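Local coordinates for protein endoglucanase (Clostridium thermocellum, PDB 2C4X) that binds beta-glucan chains, including xyloglucan, through the CBM44 module that follows a PKD domain at the C-terminal end of a cellulosomal enzyme that is probably a cellulase, at residues P10-T15 against V73-T78; K139-S144 against E240-I245; E147-L152 against G232-T237. The protein carries 1 engineered substitution. All blocks are in the same frame, centred on the assembly; numbering follows the deposited sequence.

Contact 1: residues P10-T15 against V73-T78; sequences PKAIFT and VKLIVT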
# COMPACT_ATOMS: atom_id res chain seq x y z
N PRO A 10 26.72 -14.56 22.34
CA PRO A 10 27.10 -13.82 21.14
C PRO A 10 26.07 -12.73 20.82
O PRO A 10 24.98 -12.73 21.39
CB PRO A 10 27.12 -14.89 20.04
CG PRO A 10 26.26 -16.01 20.56
CD PRO A 10 26.33 -15.95 22.06
N LYS A 11 26.43 -11.81 19.94
CA LYS A 11 25.47 -10.79 19.51
C LYS A 11 24.91 -11.14 18.13
O LYS A 11 25.67 -11.41 17.20
CB LYS A 11 26.08 -9.39 19.59
CG LYS A 11 26.35 -9.00 21.07
CD LYS A 11 26.63 -7.52 21.33
CE LYS A 11 25.34 -6.66 21.27
NZ LYS A 11 24.15 -7.15 22.07
N ALA A 12 23.58 -11.17 18.05
CA ALA A 12 22.87 -11.58 16.85
C ALA A 12 22.27 -10.35 16.17
O ALA A 12 21.61 -9.51 16.80
CB ALA A 12 21.77 -12.58 17.20
N ILE A 13 22.51 -10.23 14.87
CA ILE A 13 21.96 -9.13 14.09
C ILE A 13 22.01 -9.55 12.63
O ILE A 13 22.88 -10.31 12.22
CB ILE A 13 22.75 -7.80 14.29
CG1 ILE A 13 21.96 -6.61 13.71
CG2 ILE A 13 24.15 -7.91 13.69
CD1 ILE A 13 22.45 -5.23 14.13
N PHE A 14 21.05 -9.06 11.86
CA PHE A 14 21.10 -9.24 10.42
C PHE A 14 20.44 -8.11 9.68
O PHE A 14 19.63 -7.37 10.25
CB PHE A 14 20.51 -10.60 10.00
CG PHE A 14 19.01 -10.70 10.16
CD1 PHE A 14 18.46 -11.20 11.35
CD2 PHE A 14 18.15 -10.33 9.13
CE1 PHE A 14 17.07 -11.31 11.50
CE2 PHE A 14 16.77 -10.42 9.27
CZ PHE A 14 16.22 -10.91 10.45
N THR A 15 20.83 -7.96 8.41
CA THR A 15 20.14 -7.11 7.45
C THR A 15 19.73 -8.00 6.26
O THR A 15 20.15 -9.16 6.17
CB THR A 15 21.03 -5.95 6.95
OG1 THR A 15 22.19 -6.48 6.29
CG2 THR A 15 21.48 -5.05 8.10
N VAL A 73 11.20 -12.67 10.59
CA VAL A 73 12.39 -13.50 10.39
C VAL A 73 13.19 -13.44 11.68
O VAL A 73 13.58 -12.36 12.12
CB VAL A 73 13.24 -13.03 9.18
CG1 VAL A 73 14.51 -13.92 9.00
CG2 VAL A 73 12.37 -13.03 7.91
N LYS A 74 13.36 -14.60 12.32
CA LYS A 74 14.12 -14.71 13.55
C LYS A 74 15.45 -15.40 13.29
O LYS A 74 15.49 -16.50 12.74
CB LYS A 74 13.33 -15.47 14.62
CG LYS A 74 14.09 -15.65 15.94
CD LYS A 74 13.23 -16.36 16.96
CE LYS A 74 13.81 -16.27 18.35
NZ LYS A 74 13.07 -17.18 19.31
N LEU A 75 16.53 -14.74 13.71
CA LEU A 75 17.85 -15.35 13.66
C LEU A 75 18.29 -15.69 15.07
O LEU A 75 18.22 -14.85 15.96
CB LEU A 75 18.87 -14.38 13.06
CG LEU A 75 20.37 -14.70 13.25
CD1 LEU A 75 20.78 -15.91 12.40
CD2 LEU A 75 21.22 -13.46 12.92
N ILE A 76 18.76 -16.92 15.25
CA ILE A 76 19.46 -17.31 16.46
C ILE A 76 20.91 -17.65 16.12
O ILE A 76 21.20 -18.45 15.23
CB ILE A 76 18.77 -18.49 17.18
CG1 ILE A 76 17.35 -18.11 17.61
CG2 ILE A 76 19.58 -18.93 18.42
CD1 ILE A 76 16.48 -19.30 18.04
N VAL A 77 21.82 -17.02 16.87
CA VAL A 77 23.24 -17.21 16.71
C VAL A 77 23.75 -17.94 17.95
O VAL A 77 23.45 -17.55 19.08
CB VAL A 77 23.93 -15.82 16.55
CG1 VAL A 77 25.41 -15.90 16.76
CG2 VAL A 77 23.63 -15.23 15.18
N THR A 78 24.53 -19.01 17.74
CA THR A 78 25.02 -19.82 18.84
C THR A 78 26.54 -19.86 18.78
O THR A 78 27.11 -20.09 17.72
CB THR A 78 24.42 -21.25 18.78
OG1 THR A 78 22.99 -21.15 18.69
CG2 THR A 78 24.80 -22.09 20.01
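Pro10 lays its ring against Val77, with CG 3.5 Å from the backbone O of Val77 and CB 3.8 Å from Val77 CG1; the two side chains overlap from opposing backbones. A compact, rigid, apolar ring suits a place against the Val77 methyl. The same ring touches Asp36, which with Asn7, Gln8, Asp38 and Asp79 forms a calcium site. Ala12 comes next, and its single methyl, CB, meets Val77 CG2 at 3.8 Å. Val77 serves both residues through its two branches: with CG1 anti to the backbone N (chi1 164°), that methyl goes to Pro10 and CG2 to Ala12. The small alanine lets the two backbones stay near each other here. Ile13 turns its own side chain away and offers its carbonyl instead, so that Leu75 CD2 rests 3.6 Å from Ile13 O. Phe14 then fills the far end. Its CG stands between the backbone N and the carbonyl carbon (chi1 70°), which points the ring at the opposing strand. CD1 meets Leu75 CB at a slant, 3.6 Å away. CZ lies 3.4 Å from Val73 O, which sits at the ring edge in the ring plane, where the C-H groups carry slight positive charge, and CZ also reaches Val73 CG1 at 3.8 Å. Trp46 and Phe87 make T-shaped stacks with the same ring, one from each strand flanking 73-78. The end-to-end directions of 10-14 and 73-78 are 155° apart, and apolar side chains join them, while 10-15 finds backbone partners in Ile35 and Asn30. It thus packs across the inner face of the sheet in which strand 69-79 lies between strands 41-47 and 84-93, as befits the immunoglobulin-like sandwich of a PKD domain.

Contact 2: residues K139-S144 against E240-I245; sequences KWTVTS and EGEFTI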
# COMPACT_ATOMS: atom_id res chain seq x y z
N LYS A 139 -8.47 5.08 -15.80
CA LYS A 139 -7.98 6.27 -16.45
C LYS A 139 -9.11 7.28 -16.43
O LYS A 139 -10.16 7.06 -17.04
CB LYS A 139 -7.54 5.95 -17.89
CG LYS A 139 -7.05 7.14 -18.69
CD LYS A 139 -6.75 6.71 -20.12
CE LYS A 139 -6.50 7.91 -21.01
NZ LYS A 139 -6.07 7.52 -22.39
N TRP A 140 -8.89 8.37 -15.71
CA TRP A 140 -9.94 9.35 -15.43
C TRP A 140 -9.57 10.67 -16.07
O TRP A 140 -8.63 11.34 -15.65
CB TRP A 140 -10.10 9.48 -13.90
CG TRP A 140 -11.09 10.52 -13.39
CD1 TRP A 140 -12.25 10.95 -13.99
CD2 TRP A 140 -11.01 11.22 -12.13
NE1 TRP A 140 -12.88 11.88 -13.18
CE2 TRP A 140 -12.14 12.07 -12.04
CE3 TRP A 140 -10.08 11.21 -11.08
CZ2 TRP A 140 -12.37 12.91 -10.94
CZ3 TRP A 140 -10.31 12.04 -9.97
CH2 TRP A 140 -11.44 12.88 -9.91
N THR A 141 -10.30 11.03 -17.12
CA THR A 141 -10.02 12.25 -17.87
C THR A 141 -11.05 13.32 -17.55
O THR A 141 -12.25 13.12 -17.75
CB THR A 141 -9.95 11.99 -19.40
OG1 THR A 141 -9.04 10.92 -19.67
CG2 THR A 141 -9.49 13.24 -20.16
N VAL A 142 -10.56 14.46 -17.06
CA VAL A 142 -11.42 15.57 -16.64
C VAL A 142 -11.21 16.78 -17.55
O VAL A 142 -10.08 17.20 -17.81
CB VAL A 142 -11.14 15.99 -15.17
CG1 VAL A 142 -12.03 17.17 -14.75
CG2 VAL A 142 -11.31 14.80 -14.23
N THR A 143 -12.33 17.32 -18.04
CA THR A 143 -12.34 18.57 -18.79
C THR A 143 -13.03 19.62 -17.92
O THR A 143 -14.26 19.57 -17.73
CB THR A 143 -13.06 18.41 -20.14
OG1 THR A 143 -12.55 17.25 -20.81
CG2 THR A 143 -12.85 19.64 -21.03
N SER A 144 -12.25 20.54 -17.37
CA SER A 144 -12.83 21.59 -16.55
C SER A 144 -13.05 22.87 -17.34
O SER A 144 -12.27 23.19 -18.25
CB SER A 144 -12.01 21.85 -15.28
OG SER A 144 -10.76 22.41 -15.56
N GLU A 240 -9.81 26.49 -16.87
CA GLU A 240 -10.10 25.64 -18.01
C GLU A 240 -8.93 24.70 -18.30
O GLU A 240 -7.77 25.05 -18.04
CB GLU A 240 -10.37 26.49 -19.26
CG GLU A 240 -11.80 26.97 -19.42
CD GLU A 240 -11.97 27.85 -20.65
OE1 GLU A 240 -11.50 27.45 -21.75
OE2 GLU A 240 -12.58 28.94 -20.52
N GLY A 241 -9.23 23.52 -18.84
CA GLY A 241 -8.20 22.57 -19.24
C GLY A 241 -8.62 21.12 -19.14
O GLY A 241 -9.58 20.79 -18.44
N GLU A 242 -7.89 20.26 -19.85
CA GLU A 242 -8.12 18.83 -19.81
C GLU A 242 -6.90 18.12 -19.22
O GLU A 242 -5.76 18.44 -19.57
CB GLU A 242 -8.42 18.30 -21.22
CG GLU A 242 -8.91 16.85 -21.26
CD GLU A 242 -9.20 16.37 -22.69
OE1 GLU A 242 -8.72 17.01 -23.65
OE2 GLU A 242 -9.92 15.35 -22.85
N PHE A 243 -7.15 17.18 -18.31
CA PHE A 243 -6.10 16.43 -17.64
C PHE A 243 -6.53 15.00 -17.32
O PHE A 243 -7.73 14.71 -17.21
CB PHE A 243 -5.62 17.16 -16.37
CG PHE A 243 -6.72 17.42 -15.36
CD1 PHE A 243 -7.52 18.56 -15.45
CD2 PHE A 243 -6.94 16.54 -14.31
CE1 PHE A 243 -8.53 18.80 -14.51
CE2 PHE A 243 -7.94 16.77 -13.37
CZ PHE A 243 -8.74 17.91 -13.48
N THR A 244 -5.56 14.11 -17.18
CA THR A 244 -5.85 12.70 -16.95
C THR A 244 -5.18 12.17 -15.68
O THR A 244 -3.96 12.24 -15.52
CB THR A 244 -5.50 11.82 -18.18
OG1 THR A 244 -6.34 12.21 -19.27
CG2 THR A 244 -5.74 10.34 -17.89
N ILE A 245 -6.02 11.65 -14.79
CA ILE A 245 -5.57 11.05 -13.55
C ILE A 245 -5.74 9.54 -13.66
O ILE A 245 -6.69 9.06 -14.26
CB ILE A 245 -6.37 11.63 -12.35
CG1 ILE A 245 -5.86 13.04 -12.03
CG2 ILE A 245 -6.28 10.73 -11.12
CD1 ILE A 245 -6.87 13.92 -11.35
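A pair of adjacent antiparallel strands in one sheet of the CBM44 sandwich, 137-145 and 241-251, joins here, with Trp140, Val142 and Ser144 facing Ile245, Phe243 and Gly241 as hydrogen-bonded pairs. Each pair exchanges two N-H...O bonds; Val142 N reaches Phe243 O at 2.8 Å. On the inner face Val142 CB sits over one face of the Phe243 ring, displaced toward its CZ end and 3.9 Å from its centroid, in a CH-pi contact. The ring is placed there by a first torsion that sets CG between the backbone N and carbonyl carbon (chi1 58°). Val142 also serves Trp140, its CG2 lying over one face of the indole, whose CE3 meets Ile245 CG2 at 3.8 Å. Such broad apolar groups suit a buried sheet face. Ser144 can be buried because its OG bonds to Asp239 O, and Gly241, lacking CB, accommodates a phi of 150°.

The outward face is polar. Thr141 OG1 and Thr244 OG1 share a hydrogen bond of 3.0 Å in which either may donate. The extended Glu242 chain runs past Thr143 OG1 and brings OE2 3.4 Å from Thr141 CG2. Lys139 flanks the threonine pair from the edge, its CG 3.5 Å from Thr244 CG2, while its NZ forms a salt bridge with Glu129. Threonines and a glutamate outside, aromatic and branched chains inside, make the alternation characteristic of a beta-sandwich sheet.

Contact 3: residues E147-L152 against G232-T237; sequences EGTAEL and GIQVQT. With EDO (1,2-ethanediol), chain F.
Ala150 and Val235 form the middle pair of the tightly packed part, flanked by Leu152 with Ile233 and by Gly148 with Thr237. Their backbones exchange six hydrogen bonds, and the one from Val235 N to Ala150 O, 2.9 Å, is nearly straight. The side chains on this face hardly touch each other; they pack on the other sheet, where Trp140 rests on Ala150, Leu152 and Val235. A small residue at Ala150 suits the place beside the six-membered edge of the indole, and the branched residues around it fill the rest of the core. Thr237 is the polar member of this face, and its OG1 is satisfied by Gly146 O. At that end the bonding is less regular: Gly148 N approaches Thr237 O at 3.1 Å from 42° above the carbonyl plane. At the other end Gly232 CA comes 3.0 Å from Leu152 O, a close approach that the lack of a side chain permits.

The opposite face is open and weakly bonded, with one close spot. There Gln234, extended, leans toward the neighbouring strand, and the Thr149 methyl, CG2, lies against its amide group and 3.3 Å from its CG. Glu151, bent at its second torsion (chi2 83°), runs alongside Gln234, and its OE2 accepts only a weak, 3.4 Å bond from Gln234 NE2, the carboxylate and amide planes standing 65° apart. Firmer anchors lie outside: Glu151 OE1 bonds to Ser116 OG and Gln234 OE1 to Gln182 NE2. An ethanediol, probably from the crystallisation liquor, lies against this pair, with its O2 weakly bonded to Gln234 NE2 at 3.1 Å. One apolar face turned to the partner sheet and one polar face turned outward is the pattern of a beta-sandwich, the fold of this CBM44 module.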
# COMPACT_ATOMS: atom_id res chain seq x y z
N GLU A 147 -13.48 27.20 -12.38
CA GLU A 147 -13.55 26.81 -10.98
C GLU A 147 -14.70 25.83 -10.76
O GLU A 147 -15.87 26.16 -10.92
CB GLU A 147 -13.69 28.03 -10.06
CG GLU A 147 -12.44 28.92 -10.01
CD GLU A 147 -12.69 30.26 -9.34
OE1 GLU A 147 -13.50 30.32 -8.39
OE2 GLU A 147 -12.07 31.26 -9.77
N GLY A 148 -14.34 24.60 -10.41
CA GLY A 148 -15.33 23.58 -10.16
C GLY A 148 -14.75 22.37 -9.46
O GLY A 148 -13.65 22.42 -8.90
N THR A 149 -15.51 21.29 -9.53
CA THR A 149 -15.20 20.08 -8.81
C THR A 149 -15.53 18.89 -9.72
O THR A 149 -16.49 18.95 -10.48
CB THR A 149 -16.04 20.00 -7.50
OG1 THR A 149 -15.94 21.23 -6.79
CG2 THR A 149 -15.51 18.95 -6.62
N ALA A 150 -14.72 17.84 -9.65
CA ALA A 150 -15.02 16.59 -10.35
C ALA A 150 -14.81 15.42 -9.41
O ALA A 150 -13.89 15.45 -8.60
CB ALA A 150 -14.14 16.45 -11.62
N GLU A 151 -15.67 14.41 -9.50
CA GLU A 151 -15.57 13.21 -8.65
C GLU A 151 -15.44 11.94 -9.48
O GLU A 151 -16.05 11.82 -10.54
CB GLU A 151 -16.79 13.05 -7.73
CG GLU A 151 -17.00 14.16 -6.74
CD GLU A 151 -17.74 15.35 -7.34
OE1 GLU A 151 -18.63 15.15 -8.20
OE2 GLU A 151 -17.44 16.49 -6.96
N LEU A 152 -14.65 11.00 -8.97
CA LEU A 152 -14.67 9.62 -9.41
C LEU A 152 -15.13 8.84 -8.19
O LEU A 152 -14.42 8.80 -7.18
CB LEU A 152 -13.26 9.18 -9.85
CG LEU A 152 -13.11 7.72 -10.28
CD1 LEU A 152 -14.04 7.39 -11.44
CD2 LEU A 152 -11.65 7.39 -10.62
N GLY A 232 -14.73 7.89 -2.93
CA GLY A 232 -14.20 8.33 -4.21
C GLY A 232 -12.99 9.23 -4.12
O GLY A 232 -12.33 9.32 -3.09
N ILE A 233 -12.68 9.87 -5.24
CA ILE A 233 -11.66 10.89 -5.29
C ILE A 233 -12.29 12.15 -5.87
O ILE A 233 -12.99 12.09 -6.89
CB ILE A 233 -10.43 10.43 -6.12
CG1 ILE A 233 -9.83 9.16 -5.52
CG2 ILE A 233 -9.38 11.55 -6.18
CD1 ILE A 233 -9.05 8.35 -6.50
N GLN A 234 -12.05 13.26 -5.19
CA GLN A 234 -12.52 14.56 -5.64
C GLN A 234 -11.33 15.43 -6.05
O GLN A 234 -10.30 15.46 -5.37
CB GLN A 234 -13.31 15.26 -4.53
CG GLN A 234 -14.02 16.52 -4.99
CD GLN A 234 -14.78 17.21 -3.88
OE1 GLN A 234 -14.19 17.85 -3.01
NE2 GLN A 234 -16.11 17.12 -3.91
N VAL A 235 -11.50 16.13 -7.17
CA VAL A 235 -10.53 17.13 -7.63
C VAL A 235 -11.18 18.51 -7.66
O VAL A 235 -12.30 18.65 -8.14
CB VAL A 235 -9.95 16.77 -9.02
CG1 VAL A 235 -9.06 17.86 -9.53
CG2 VAL A 235 -9.16 15.51 -8.93
N GLN A 236 -10.48 19.52 -7.14
CA GLN A 236 -10.92 20.90 -7.27
C GLN A 236 -10.18 21.54 -8.44
O GLN A 236 -8.95 21.55 -8.48
CB GLN A 236 -10.67 21.70 -5.97
CG GLN A 236 -11.23 23.12 -5.99
CD GLN A 236 -10.56 24.05 -4.98
OE1 GLN A 236 -10.07 23.62 -3.93
NE2 GLN A 236 -10.53 25.34 -5.30
N THR A 237 -10.94 22.05 -9.40
CA THR A 237 -10.36 22.68 -10.58
C THR A 237 -10.41 24.21 -10.44
O THR A 237 -11.34 24.75 -9.83
CB THR A 237 -11.06 22.23 -11.88
OG1 THR A 237 -12.44 22.62 -11.85
CG2 THR A 237 -10.97 20.70 -12.03
C1 EDO F . -19.44 15.27 -4.13
O1 EDO F . -19.49 13.86 -4.37
C2 EDO F . -19.27 15.53 -2.64
O2 EDO F . -18.83 16.89 -2.44

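Overall arrangement
Contact 1 belongs to the PKD domain, whereas contacts 2 and 3 lie in the CBM44 module, about 51 to 53 Å away between centres and on the opposite side of the chain's centre. Contact 1 is a mostly buried packing of side chains between sandwich layers, close to a calcium ion. The other two are strand pairings held by backbone hydrogen bonds, each with a buried and an outward face. Their sheets are the two layers of one sandwich, and their buried faces meet: Trp140 CH2 lies 3.5 Å from Ile233 O. Outward, contact 2 presents threonines and a glutamate, contact 3 a weakly bonded glutamine-glutamate pair, with an ethanediol beside it.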